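Local coordinates for oligopeptide-binding protein oppA (Lactococcus lactis, PDB 3DRF), which captures oligopeptides in a voluminous cavity that closes like a Venus fly-trap, and serves the OppABCDF transporter in their uptake, at residues 293-298 with 553-558; 281-286 with 543-548. One frame throughout, in Å; residues are numbered along the deposited sequence.

Interaction 1. Residues 293-298 with 553-558; sequences KVLGQQ and VGMTLD
L557 lays its CD1 methyl against the backbone of strand 293-298, 3.7 Å from G296 N, and the same methyl is 3.8 Å from L295 CB. A side chain at G296 would point away from the loop, so this contact does not explain the glycine. Further along, L295 CD1 meets M555 CG at 3.8 Å, the two chains crossing obliquely, and also rests against the backbone of T556. L295 and M555 both lean on V548 of the adjoining strand 536-549, where L557 touches T546, so the apolar residues suit the side of the loop that faces the sheet.

The polar part centres on Q297. Its CG lies between the backbone N and carbonyl carbon (chi1 68°), and from there the extended chain sends NE2 to L557 O, 3.0 Å away. The bond is bent at the hydrogen (138°), and NE2 reaches the oxygen at a C=O...N angle of 127°, somewhat tilted from the carbonyl plane. The other end of the amide, OE1, accepts from N544 ND2, which fixes the flip of the group. An alanine here would remove the whole amide and would probably leave L557 O and N544 ND2 each without this partner.

Water supplies the remaining links. One accepts from K293 NZ at 2.8 Å and donates to M555 O at 3.1 Å; a second donates to D558 OD1 at 2.9 Å and, weakly, to G296 O. Within the loop, T556 OG1 accepts from D558 N at 3.1 Å, an ST turn that bends the chain around L557.

One direct hydrogen bond, two water bridges, one of them with a weak arm, and a thin apolar seam thus hold an irregular segment to the strand, a surface attachment sharing its polar bonds with solvent.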
ATOM      1  N   LYS A 293      -1.883 -17.429  21.438  1.00 15.92           N
ATOM      2  CA  LYS A 293      -3.063 -16.559  21.393  1.00 16.12           C
ATOM      3  C   LYS A 293      -3.151 -16.031  19.945  1.00 15.02           C
ATOM      4  O   LYS A 293      -2.160 -15.743  19.376  1.00 15.60           O
ATOM      5  CB  LYS A 293      -2.847 -15.411  22.392  1.00 17.32           C
ATOM      6  CG  LYS A 293      -3.996 -14.425  22.486  1.00 20.32           C
ATOM      7  CD  LYS A 293      -3.810 -13.425  23.603  1.00 23.22           C
ATOM      8  CE  LYS A 293      -4.882 -12.416  23.600  1.00 24.17           C
ATOM      9  NZ  LYS A 293      -4.700 -11.418  24.699  1.00 26.70           N
ATOM     10  N   VAL A 294      -4.315 -15.947  19.366  1.00 13.50           N
ATOM     11  CA  VAL A 294      -4.454 -15.436  17.999  1.00 12.67           C
ATOM     12  C   VAL A 294      -5.204 -14.117  18.004  1.00 11.63           C
ATOM     13  O   VAL A 294      -6.362 -14.084  18.369  1.00 12.24           O
ATOM     14  CB  VAL A 294      -5.148 -16.457  17.120  1.00 13.26           C
ATOM     15  CG1 VAL A 294      -5.224 -15.959  15.713  1.00 14.20           C
ATOM     16  CG2 VAL A 294      -4.389 -17.810  17.167  1.00 14.01           C
ATOM     17  N   LEU A 295      -4.505 -13.045  17.659  1.00 10.02           N
ATOM     18  CA  LEU A 295      -5.083 -11.709  17.640  1.00  9.31           C
ATOM     19  C   LEU A 295      -5.698 -11.445  16.280  1.00  8.79           C
ATOM     20  O   LEU A 295      -5.334 -12.081  15.363  1.00 10.20           O
ATOM     21  CB  LEU A 295      -3.995 -10.679  17.939  1.00  9.55           C
ATOM     22  CG  LEU A 295      -3.158 -10.902  19.220  1.00 10.07           C
ATOM     23  CD1 LEU A 295      -2.124  -9.795  19.330  1.00 12.29           C
ATOM     24  CD2 LEU A 295      -4.116 -10.863  20.374  1.00 11.73           C
ATOM     25  N   GLY A 296      -6.598 -10.483  16.189  1.00  8.09           N
ATOM     26  CA  GLY A 296      -7.304 -10.155  14.936  1.00  8.42           C
ATOM     27  C   GLY A 296      -7.561  -8.668  14.806  1.00  8.77           C
ATOM     28  O   GLY A 296      -7.560  -7.941  15.752  1.00  8.68           O
ATOM     29  N   GLN A 297      -7.789  -8.252  13.569  1.00  9.07           N
ATOM     30  CA  GLN A 297      -8.245  -6.905  13.291  1.00  9.24           C
ATOM     31  C   GLN A 297      -8.894  -6.860  11.899  1.00  9.30           C
ATOM     32  O   GLN A 297      -8.635  -7.669  11.055  1.00 10.22           O
ATOM     33  CB  GLN A 297      -7.071  -5.889  13.367  1.00  9.79           C
ATOM     34  CG  GLN A 297      -6.034  -6.087  12.200  1.00 10.60           C
ATOM     35  CD  GLN A 297      -4.762  -5.201  12.200  1.00 12.69           C
ATOM     36  OE1 GLN A 297      -4.005  -5.345  11.335  1.00 14.12           O
ATOM     37  NE2 GLN A 297      -4.550  -4.400  13.206  1.00 12.55           N
ATOM     38  N   GLN A 298      -9.751  -5.876  11.704  1.00  9.87           N
ATOM     39  CA  GLN A 298     -10.161  -5.496  10.334  1.00 10.89           C
ATOM     40  C   GLN A 298      -8.961  -4.994   9.578  1.00 10.87           C
ATOM     41  O   GLN A 298      -8.275  -4.155  10.038  1.00 12.18           O
ATOM     42  CB  GLN A 298     -11.193  -4.385  10.349  1.00 11.92           C
ATOM     43  CG  GLN A 298     -12.493  -4.727  11.036  1.00 13.90           C
ATOM     44  CD  GLN A 298     -13.521  -3.610  10.847  1.00 15.40           C
ATOM     45  OE1 GLN A 298     -13.362  -2.570  11.361  1.00 16.84           O
ATOM     46  NE2 GLN A 298     -14.498  -3.858  10.026  1.00 16.74           N
ATOM     47  N   VAL A 553       3.854 -10.725  26.482  1.00 16.19           N
ATOM     48  CA  VAL A 553       2.864  -9.865  27.038  1.00 17.15           C
ATOM     49  C   VAL A 553       2.981  -8.512  26.334  1.00 16.86           C
ATOM     50  O   VAL A 553       4.023  -8.100  26.007  1.00 17.13           O
ATOM     51  CB  VAL A 553       3.039  -9.681  28.580  1.00 17.71           C
ATOM     52  CG1 VAL A 553       2.801 -10.993  29.346  1.00 19.20           C
ATOM     53  CG2 VAL A 553       4.397  -9.173  28.906  1.00 19.16           C
ATOM     54  N   GLY A 554       1.864  -7.855  26.113  1.00 16.65           N
ATOM     55  CA  GLY A 554       1.865  -6.508  25.553  1.00 15.94           C
ATOM     56  C   GLY A 554       1.712  -6.400  24.037  1.00 15.54           C
ATOM     57  O   GLY A 554       1.736  -5.325  23.535  1.00 16.05           O
ATOM     58  N   MET A 555       1.605  -7.498  23.331  1.00 14.84           N
ATOM     59  CA  MET A 555       1.372  -7.427  21.897  1.00 14.59           C
ATOM     60  C   MET A 555      -0.132  -7.154  21.631  1.00 14.51           C
ATOM     61  O   MET A 555      -0.962  -7.579  22.385  1.00 14.87           O
ATOM     62  CB  MET A 555       1.825  -8.692  21.196  1.00 14.83           C
ATOM     63  CG  MET A 555       1.553  -8.740  19.707  1.00 14.81           C
ATOM     64  SD  MET A 555       2.379  -7.436  18.711  1.00 15.59           S
ATOM     65  CE  MET A 555       1.551  -7.591  17.145  1.00 16.36           C
ATOM     66  N   THR A 556      -0.408  -6.416  20.553  1.00 13.86           N
ATOM     67  CA  THR A 556      -1.805  -6.043  20.276  1.00 13.79           C
ATOM     68  C   THR A 556      -1.975  -5.781  18.808  1.00 13.40           C
ATOM     69  O   THR A 556      -1.053  -5.435  18.135  1.00 13.97           O
ATOM     70  CB  THR A 556      -2.195  -4.781  21.086  1.00 14.23           C
ATOM     71  OG1 THR A 556      -3.587  -4.559  20.988  1.00 15.33           O
ATOM     72  CG2 THR A 556      -1.472  -3.514  20.564  1.00 16.54           C
ATOM     73  N   LEU A 557      -3.196  -5.943  18.335  1.00 12.45           N
ATOM     74  CA  LEU A 557      -3.592  -5.512  16.993  1.00 12.79           C
ATOM     75  C   LEU A 557      -4.637  -4.378  17.050  1.00 13.13           C
ATOM     76  O   LEU A 557      -5.295  -4.075  16.088  1.00 13.00           O
ATOM     77  CB  LEU A 557      -4.066  -6.681  16.118  1.00 12.54           C
ATOM     78  CG  LEU A 557      -3.025  -7.692  15.633  1.00 12.66           C
ATOM     79  CD1 LEU A 557      -3.698  -8.687  14.687  1.00 11.84           C
ATOM     80  CD2 LEU A 557      -1.840  -6.974  14.871  1.00 14.56           C
ATOM     81  N   ASP A 558      -4.775  -3.769  18.196  1.00 13.48           N
ATOM     82  CA  ASP A 558      -5.723  -2.690  18.384  1.00 14.32           C
ATOM     83  C   ASP A 558      -5.201  -1.428  17.693  1.00 14.21           C
ATOM     84  O   ASP A 558      -4.046  -1.088  17.839  1.00 14.71           O
ATOM     85  CB  ASP A 558      -5.888  -2.375  19.862  1.00 14.64           C
ATOM     86  CG  ASP A 558      -6.510  -3.532  20.684  1.00 16.15           C
ATOM     87  OD1 ASP A 558      -6.934  -4.544  20.188  1.00 15.51           O
ATOM     88  OD2 ASP A 558      -6.524  -3.404  21.891  1.00 19.89           O
TER
HETATM   89  O   HOH W   1      -2.804  -9.702  23.680  1.00 33.98           O
HETATM   90  O   HOH W   2      -8.471  -5.625  17.960  1.00 12.22           O

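Interaction 2. Residues 281-286 with 543-548; sequences SQYKQV and LNYTPV
Y283 and Y545 form an inclined edge-to-face pair, the edge of the helix residue turned to the face of the strand residue. Their centroids are 4.8 Å apart and the planes meet at 50°. Y283 CD1 stands over the middle of the Y545 ring, 3.5 Å from Y545 CG, and the two side chains run alongside each other, pointing opposite ways. Y283 reaches this place with its CG opposite the backbone N (chi1 -173°), while a chi1 of 71° lifts the Y545 ring off the strand toward the helix.

The close packing continues at the neighbouring V286, whose branched chain serves two partners at once. Its CG2 comes to the edge of the Y545 ring, 4.1 Å from Y545 CE1, and its CG1 lies 3.7 Å from P547 CB. P547 presents its ring carbons to V286, and L267 of helix 263-268 touches both residues. M278 and L353 also touch Y545.

Y545 OH lies at the start of the helix, 3.6 Å from Q282 CB. It is also near Y283 N, but the angle there is too poor for a bond; the hydroxyl instead donates to V279 O, just before the helical segment. Q282 directs its own amide elsewhere, to Q40 and T260.

The outer side of the helix is quite different: K284 turns away from the strand and, like Q285, is exposed, as suits long polar chains on the outer side of a short helix. Y283 lies between these extremes, only partly exposed.

Helix and sheet are therefore joined by shape and aromatic contact, whereas the buried phenol of Y545 makes its hydrogen bond to V279 O, a backbone oxygen outside both segments.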
ATOM      1  N   SER A 281      -5.409 -18.963   4.379  1.00 10.22           N
ATOM      2  CA  SER A 281      -5.573 -20.426   4.240  1.00 10.27           C
ATOM      3  C   SER A 281      -4.962 -21.218   5.416  1.00 10.22           C
ATOM      4  O   SER A 281      -5.293 -22.341   5.600  1.00 10.54           O
ATOM      5  CB  SER A 281      -4.993 -20.934   2.936  1.00 10.86           C
ATOM      6  OG  SER A 281      -3.595 -20.695   2.877  1.00 11.50           O
ATOM      7  N   GLN A 282      -4.056 -20.611   6.165  1.00  9.56           N
ATOM      8  CA  GLN A 282      -3.438 -21.249   7.322  1.00  9.60           C
ATOM      9  C   GLN A 282      -4.115 -20.997   8.658  1.00  9.62           C
ATOM     10  O   GLN A 282      -3.694 -21.454   9.650  1.00  9.30           O
ATOM     11  CB  GLN A 282      -1.946 -20.791   7.378  1.00 10.36           C
ATOM     12  CG  GLN A 282      -1.102 -21.332   6.202  1.00 10.05           C
ATOM     13  CD  GLN A 282       0.257 -20.727   6.112  1.00 11.90           C
ATOM     14  OE1 GLN A 282       0.563 -19.767   6.750  1.00 12.21           O
ATOM     15  NE2 GLN A 282       1.057 -21.306   5.284  1.00 12.59           N
ATOM     16  N   TYR A 283      -5.179 -20.221   8.647  1.00  9.23           N
ATOM     17  CA  TYR A 283      -5.839 -19.765   9.878  1.00  9.91           C
ATOM     18  C   TYR A 283      -6.295 -20.920  10.792  1.00 10.15           C
ATOM     19  O   TYR A 283      -6.107 -20.865  11.979  1.00 10.07           O
ATOM     20  CB  TYR A 283      -7.034 -18.857   9.506  1.00 10.14           C
ATOM     21  CG  TYR A 283      -7.724 -18.153  10.674  1.00 11.09           C
ATOM     22  CD1 TYR A 283      -6.998 -17.475  11.673  1.00 11.69           C
ATOM     23  CD2 TYR A 283      -9.097 -18.061  10.721  1.00 12.86           C
ATOM     24  CE1 TYR A 283      -7.627 -16.796  12.672  1.00 13.98           C
ATOM     25  CE2 TYR A 283      -9.711 -17.387  11.735  1.00 15.17           C
ATOM     26  CZ  TYR A 283      -8.979 -16.767  12.701  1.00 14.61           C
ATOM     27  OH  TYR A 283      -9.599 -16.037  13.722  1.00 16.92           O
ATOM     28  N   LYS A 284      -6.888 -21.959  10.193  1.00 10.56           N
ATOM     29  CA  LYS A 284      -7.382 -23.085  10.999  1.00 12.25           C
ATOM     30  C   LYS A 284      -6.195 -23.841  11.636  1.00 12.03           C
ATOM     31  O   LYS A 284      -6.223 -24.173  12.773  1.00 12.35           O
ATOM     32  CB  LYS A 284      -8.258 -23.996  10.153  1.00 12.99           C
ATOM     33  CG  LYS A 284      -8.840 -25.095  10.973  1.00 16.71           C
ATOM     34  CD  LYS A 284      -9.892 -25.797  10.212  1.00 20.55           C
ATOM     35  CE  LYS A 284     -11.290 -25.358  10.544  1.00 21.71           C
ATOM     36  NZ  LYS A 284     -12.323 -26.150   9.762  1.00 21.33           N
ATOM     37  N   GLN A 285      -5.154 -24.108  10.865  1.00 11.93           N
ATOM     38  CA  GLN A 285      -3.939 -24.728  11.388  1.00 12.81           C
ATOM     39  C   GLN A 285      -3.383 -23.949  12.567  1.00 12.68           C
ATOM     40  O   GLN A 285      -2.953 -24.509  13.527  1.00 13.70           O
ATOM     41  CB  GLN A 285      -2.858 -24.902  10.295  1.00 12.78           C
ATOM     42  CG  GLN A 285      -3.193 -25.811   9.187  1.00 14.92           C
ATOM     43  CD  GLN A 285      -1.989 -26.062   8.349  1.00 15.20           C
ATOM     44  OE1 GLN A 285      -1.678 -25.310   7.465  1.00 18.82           O
ATOM     45  NE2 GLN A 285      -1.281 -27.114   8.672  1.00 15.12           N
ATOM     46  N   VAL A 286      -3.368 -22.624  12.442  1.00 12.22           N
ATOM     47  CA  VAL A 286      -2.828 -21.766  13.480  1.00 12.29           C
ATOM     48  C   VAL A 286      -3.672 -21.769  14.740  1.00 12.80           C
ATOM     49  O   VAL A 286      -3.195 -21.792  15.816  1.00 13.50           O
ATOM     50  CB  VAL A 286      -2.635 -20.317  12.946  1.00 11.64           C
ATOM     51  CG1 VAL A 286      -2.292 -19.365  14.092  1.00 12.41           C
ATOM     52  CG2 VAL A 286      -1.533 -20.311  11.866  1.00 12.02           C
ATOM     53  N   LEU A 543      -9.958  -9.785   7.033  1.00 10.42           N
ATOM     54  CA  LEU A 543      -9.498  -9.672   8.421  1.00  9.84           C
ATOM     55  C   LEU A 543      -8.077 -10.209   8.492  1.00  9.87           C
ATOM     56  O   LEU A 543      -7.793 -11.166   7.864  1.00 10.84           O
ATOM     57  CB  LEU A 543     -10.357 -10.528   9.394  1.00 10.62           C
ATOM     58  CG  LEU A 543     -11.845 -10.265   9.423  1.00 11.90           C
ATOM     59  CD1 LEU A 543     -12.577 -11.268  10.409  1.00 14.00           C
ATOM     60  CD2 LEU A 543     -12.036  -8.858   9.800  1.00 13.91           C
ATOM     61  N   ASN A 544      -7.222  -9.526   9.238  1.00  9.69           N
ATOM     62  CA  ASN A 544      -5.882 -10.000   9.570  1.00 10.12           C
ATOM     63  C   ASN A 544      -5.912 -10.834  10.866  1.00  9.45           C
ATOM     64  O   ASN A 544      -6.760 -10.632  11.699  1.00  9.24           O
ATOM     65  CB  ASN A 544      -4.930  -8.799   9.798  1.00 10.89           C
ATOM     66  CG  ASN A 544      -4.536  -8.093   8.502  1.00 13.32           C
ATOM     67  OD1 ASN A 544      -4.561  -8.653   7.478  1.00 15.34           O
ATOM     68  ND2 ASN A 544      -4.244  -6.842   8.613  1.00 14.08           N
ATOM     69  N   TYR A 545      -4.921 -11.717  11.011  1.00  9.00           N
ATOM     70  CA  TYR A 545      -4.677 -12.419  12.278  1.00  9.07           C
ATOM     71  C   TYR A 545      -3.182 -12.525  12.487  1.00  8.94           C
ATOM     72  O   TYR A 545      -2.440 -12.565  11.566  1.00  9.35           O
ATOM     73  CB  TYR A 545      -5.332 -13.816  12.289  1.00  9.09           C
ATOM     74  CG  TYR A 545      -4.650 -14.834  11.368  1.00  9.39           C
ATOM     75  CD1 TYR A 545      -3.736 -15.745  11.870  1.00  9.70           C
ATOM     76  CD2 TYR A 545      -4.962 -14.894  10.014  1.00  9.59           C
ATOM     77  CE1 TYR A 545      -3.155 -16.674  11.092  1.00  8.81           C
ATOM     78  CE2 TYR A 545      -4.341 -15.811   9.190  1.00  8.33           C
ATOM     79  CZ  TYR A 545      -3.445 -16.711   9.747  1.00  8.54           C
ATOM     80  OH  TYR A 545      -2.889 -17.652   8.963  1.00  9.30           O
ATOM     81  N   THR A 546      -2.785 -12.604  13.752  1.00  8.52           N
ATOM     82  CA  THR A 546      -1.382 -12.775  14.139  1.00  8.88           C
ATOM     83  C   THR A 546      -1.339 -13.724  15.323  1.00  8.73           C
ATOM     84  O   THR A 546      -1.879 -13.441  16.342  1.00  8.62           O
ATOM     85  CB  THR A 546      -0.789 -11.427  14.579  1.00  9.76           C
ATOM     86  OG1 THR A 546      -0.673 -10.602  13.411  1.00 11.79           O
ATOM     87  CG2 THR A 546       0.636 -11.583  15.215  1.00 10.41           C
ATOM     88  N   PRO A 547      -0.675 -14.854  15.207  1.00  8.99           N
ATOM     89  CA  PRO A 547      -0.425 -15.676  16.395  1.00  9.60           C
ATOM     90  C   PRO A 547       0.731 -15.112  17.268  1.00 10.04           C
ATOM     91  O   PRO A 547       1.700 -14.613  16.789  1.00  9.67           O
ATOM     92  CB  PRO A 547      -0.025 -17.038  15.798  1.00 10.21           C
ATOM     93  CG  PRO A 547       0.654 -16.703  14.513  1.00 10.03           C
ATOM     94  CD  PRO A 547      -0.063 -15.450  13.994  1.00  9.26           C
ATOM     95  N   VAL A 548       0.528 -15.205  18.573  1.00 10.22           N
ATOM     96  CA  VAL A 548       1.440 -14.679  19.571  1.00 10.44           C
ATOM     97  C   VAL A 548       1.692 -15.750  20.640  1.00 11.32           C
ATOM     98  O   VAL A 548       0.771 -16.205  21.250  1.00 12.24           O
ATOM     99  CB  VAL A 548       0.861 -13.403  20.247  1.00 10.25           C
ATOM    100  CG1 VAL A 548       1.854 -12.877  21.259  1.00 11.15           C
ATOM    101  CG2 VAL A 548       0.524 -12.331  19.166  1.00 10.95           C
TER

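Interactions 1 and 2 lie side by side, their centres about 11 Å apart, on one sheet of the fold. Strands 293-298 and 543-548 are antiparallel neighbours in it, joined by backbone hydrogen bonds such as K293 O to V548 N at 2.9 Å and Q297 O to N544 N at 3.0 Å. V294 touches Y283 and V286 of the helix, while L295, the next residue along the strand, reaches the loop; L295 CD1 also packs 3.7 Å from V548 CG2. Helix 283-287 directly precedes strand 292-307 in the chain. The centre of each contact is about 21 Å from the centre of the chain, and both join peripheral elements to the sheet in this closed, peptide-bound form.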